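Local structure of putative isochorismatase hydrolase (Oleispira antarctica, 3LQY) at residues 10-15 with 42-47. The protein probably acts as a hydrolase of the isochorismatase family, though its substrate is not established. Numbering follows the deposited sequence.
Sequences LLLIDF and KLLAKF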
ATOM      1  N   LEU A  10       6.113  -4.001   7.250  1.00 79.57           N
ATOM      2  CA  LEU A  10       5.563  -4.006   5.883  1.00 74.67           C
ATOM      3  C   LEU A  10       4.134  -3.491   5.971  1.00 72.27           C
ATOM      4  O   LEU A  10       3.338  -3.957   6.788  1.00 75.99           O
ATOM      5  CB  LEU A  10       5.647  -5.388   5.249  1.00 76.16           C
ATOM      6  CG  LEU A  10       4.947  -5.690   3.914  1.00 71.96           C
ATOM      7  CD1 LEU A  10       5.754  -5.064   2.727  1.00 70.57           C
ATOM      8  CD2 LEU A  10       4.773  -7.221   3.823  1.00 76.92           C
ATOM      9  N   LEU A  11       3.848  -2.474   5.161  1.00 68.76           N
ATOM     10  CA  LEU A  11       2.585  -1.745   5.201  1.00 65.69           C
ATOM     11  C   LEU A  11       1.919  -1.904   3.862  1.00 60.87           C
ATOM     12  O   LEU A  11       2.386  -1.375   2.830  1.00 57.18           O
ATOM     13  CB  LEU A  11       2.814  -0.273   5.508  1.00 66.00           C
ATOM     14  CG  LEU A  11       1.612   0.624   5.807  1.00 64.85           C
ATOM     15  CD1 LEU A  11       0.806   0.096   6.953  1.00 66.47           C
ATOM     16  CD2 LEU A  11       2.108   2.027   6.133  1.00 65.08           C
ATOM     17  N   LEU A  12       0.819  -2.630   3.863  1.00 59.87           N
ATOM     18  CA  LEU A  12       0.153  -2.927   2.638  1.00 56.79           C
ATOM     19  C   LEU A  12      -1.077  -2.053   2.557  1.00 54.55           C
ATOM     20  O   LEU A  12      -2.008  -2.171   3.362  1.00 56.51           O
ATOM     21  CB  LEU A  12      -0.231  -4.423   2.611  1.00 59.55           C
ATOM     22  CG  LEU A  12       0.939  -5.407   2.881  1.00 63.74           C
ATOM     23  CD1 LEU A  12       1.147  -5.738   4.379  1.00 68.45           C
ATOM     24  CD2 LEU A  12       0.776  -6.697   2.071  1.00 63.35           C
ATOM     25  N   ILE A  13      -1.106  -1.195   1.550  1.00 51.11           N
ATOM     26  CA  ILE A  13      -2.177  -0.208   1.389  1.00 48.78           C
ATOM     27  C   ILE A  13      -3.198  -0.661   0.370  1.00 46.27           C
ATOM     28  O   ILE A  13      -2.926  -0.673  -0.816  1.00 43.19           O
ATOM     29  CB  ILE A  13      -1.600   1.175   0.908  1.00 46.23           C
ATOM     30  CG1 ILE A  13      -0.532   1.693   1.879  1.00 49.29           C
ATOM     31  CG2 ILE A  13      -2.748   2.187   0.780  1.00 47.52           C
ATOM     32  CD1 ILE A  13      -1.049   2.001   3.282  1.00 50.63           C
ATOM     33  N   ASP A  14      -4.367  -1.089   0.858  1.00 48.82           N
ATOM     34  CA  ASP A  14      -5.551  -1.255   0.062  1.00 47.40           C
ATOM     35  C   ASP A  14      -5.392  -2.203  -1.111  1.00 46.83           C
ATOM     36  O   ASP A  14      -5.828  -1.890  -2.214  1.00 45.36           O
ATOM     37  CB  ASP A  14      -6.116   0.077  -0.465  1.00 47.11           C
ATOM     38  CG  ASP A  14      -6.502   1.065   0.627  1.00 50.84           C
ATOM     39  OD1 ASP A  14      -6.436   0.732   1.813  1.00 51.99           O
ATOM     40  OD2 ASP A  14      -6.827   2.246   0.261  1.00 51.55           O
ATOM     41  N   PHE A  15      -4.853  -3.399  -0.877  1.00 47.85           N
ATOM     42  CA  PHE A  15      -4.856  -4.393  -1.934  1.00 47.42           C
ATOM     43  C   PHE A  15      -6.240  -5.077  -1.871  1.00 48.10           C
ATOM     44  O   PHE A  15      -6.367  -6.204  -1.407  1.00 49.35           O
ATOM     45  CB  PHE A  15      -3.725  -5.418  -1.745  1.00 48.56           C
ATOM     46  CG  PHE A  15      -2.462  -5.128  -2.514  1.00 51.37           C
ATOM     47  CD1 PHE A  15      -2.487  -4.965  -3.892  1.00 49.16           C
ATOM     48  CD2 PHE A  15      -1.242  -5.093  -1.874  1.00 52.95           C
ATOM     49  CE1 PHE A  15      -1.360  -4.777  -4.599  1.00 51.72           C
ATOM     50  CE2 PHE A  15      -0.080  -4.896  -2.583  1.00 52.09           C
ATOM     51  CZ  PHE A  15      -0.130  -4.718  -3.959  1.00 50.65           C
ATOM     52  N   LYS A  42       5.119 -11.855  -2.271  1.00 72.65           N
ATOM     53  CA  LYS A  42       6.552 -12.201  -2.117  1.00 77.08           C
ATOM     54  C   LYS A  42       7.126 -11.509  -0.856  1.00 76.64           C
ATOM     55  O   LYS A  42       7.761 -12.126  -0.015  1.00 79.61           O
ATOM     56  CB  LYS A  42       7.279 -11.732  -3.380  1.00 77.79           C
ATOM     57  CG  LYS A  42       8.427 -12.550  -3.892  1.00 86.45           C
ATOM     58  CD  LYS A  42       8.757 -12.163  -5.358  1.00 89.34           C
ATOM     59  CE  LYS A  42       7.710 -12.783  -6.334  1.00 90.63           C
ATOM     60  NZ  LYS A  42       8.098 -12.603  -7.769  1.00 94.24           N
ATOM     61  N   LEU A  43       6.910 -10.199  -0.731  1.00 72.84           N
ATOM     62  CA  LEU A  43       7.365  -9.437   0.455  1.00 73.12           C
ATOM     63  C   LEU A  43       6.668  -9.886   1.728  1.00 74.41           C
ATOM     64  O   LEU A  43       7.286 -10.102   2.780  1.00 78.51           O
ATOM     65  CB  LEU A  43       7.136  -7.913   0.250  1.00 69.04           C
ATOM     66  CG  LEU A  43       8.253  -7.246  -0.533  1.00 71.09           C
ATOM     67  CD1 LEU A  43       7.816  -5.968  -1.288  1.00 69.61           C
ATOM     68  CD2 LEU A  43       9.390  -6.918   0.434  1.00 76.12           C
ATOM     69  N   LEU A  44       5.373 -10.103   1.611  1.00 72.57           N
ATOM     70  CA  LEU A  44       4.568 -10.580   2.730  1.00 74.45           C
ATOM     71  C   LEU A  44       5.152 -11.855   3.344  1.00 79.56           C
ATOM     72  O   LEU A  44       5.189 -12.035   4.576  1.00 82.92           O
ATOM     73  CB  LEU A  44       3.172 -10.925   2.230  1.00 72.84           C
ATOM     74  CG  LEU A  44       2.001 -10.444   3.089  1.00 73.43           C
ATOM     75  CD1 LEU A  44       0.837 -11.184   2.660  1.00 67.54           C
ATOM     76  CD2 LEU A  44       2.190 -10.568   4.586  1.00 75.77           C
ATOM     77  N   ALA A  45       5.561 -12.757   2.452  1.00 80.45           N
ATOM     78  CA  ALA A  45       6.079 -14.064   2.842  1.00 84.74           C
ATOM     79  C   ALA A  45       7.433 -13.918   3.536  1.00 87.94           C
ATOM     80  O   ALA A  45       7.723 -14.613   4.514  1.00 90.40           O
ATOM     81  CB  ALA A  45       6.194 -14.998   1.614  1.00 86.20           C
ATOM     82  N   LYS A  46       8.272 -13.026   3.021  1.00 85.00           N
ATOM     83  CA  LYS A  46       9.575 -12.748   3.635  1.00 88.77           C
ATOM     84  C   LYS A  46       9.444 -12.198   5.069  1.00 89.70           C
ATOM     85  O   LYS A  46      10.130 -12.655   5.972  1.00 95.28           O
ATOM     86  CB  LYS A  46      10.380 -11.789   2.749  1.00 86.81           C
ATOM     87  CG  LYS A  46      11.872 -11.622   3.167  1.00 91.73           C
ATOM     88  CD  LYS A  46      12.588 -12.979   3.339  1.00 98.91           C
ATOM     89  CE  LYS A  46      14.071 -12.874   3.116  1.00102.70           C
ATOM     90  NZ  LYS A  46      14.720 -14.198   2.999  1.00105.76           N
ATOM     91  N   PHE A  47       8.550 -11.234   5.275  1.00 85.42           N
ATOM     92  CA  PHE A  47       8.368 -10.584   6.593  1.00 86.79           C
ATOM     93  C   PHE A  47       7.902 -11.599   7.638  1.00 92.34           C
ATOM     94  O   PHE A  47       8.453 -11.655   8.757  1.00 96.53           O
ATOM     95  CB  PHE A  47       7.393  -9.371   6.504  1.00 80.85           C
ATOM     96  CG  PHE A  47       8.084  -8.048   6.281  1.00 77.97           C
ATOM     97  CD1 PHE A  47       8.661  -7.740   5.046  1.00 75.49           C
ATOM     98  CD2 PHE A  47       8.180  -7.119   7.315  1.00 78.10           C
ATOM     99  CE1 PHE A  47       9.347  -6.470   4.843  1.00 73.72           C
ATOM    100  CE2 PHE A  47       8.857  -5.856   7.124  1.00 77.28           C
ATOM    101  CZ  PHE A  47       9.450  -5.567   5.901  1.00 75.15           C
TER
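Leu10 sets its CB squarely over the face of the Phe47 ring. CB of Leu10 lies 3.5 Å from the centroid of the Phe47 ring, only 4° off the ring normal, a CH-pi contact. The backbone N of Leu10 also comes close, 3.3 Å from CE2 of Phe47. With CG anti to the backbone N (chi1 171°), the Leu10 side chain carries its two methyls to the helix. CD2 of Leu10 presses against the backbone, 3.5 Å from CA of Leu44, and CD1 of Leu10 rests on CB of Leu43 at 4.0 Å. This end is tight. Packing is looser at Leu12, where CD2 of Leu12 reaches only CG of Leu44, at 4.1 Å, and the two side chains cross at about a right angle. No hydrogen bond joins the segments. On the outer side of the helix, Ala45 is exposed, and Lys42 and Lys46 are partly exposed. With Phe47 cut back to an alanine, CB of Leu10 would probably lose its aromatic cover and a gap would open beside the strand. Helix 33-49 packs roughly antiparallel on strand 8-13, as the connecting helix of a beta-alpha-beta crossover to strand 54-59, typical of the Rossmann-like alpha/beta fold of isochorismatase-family hydrolases.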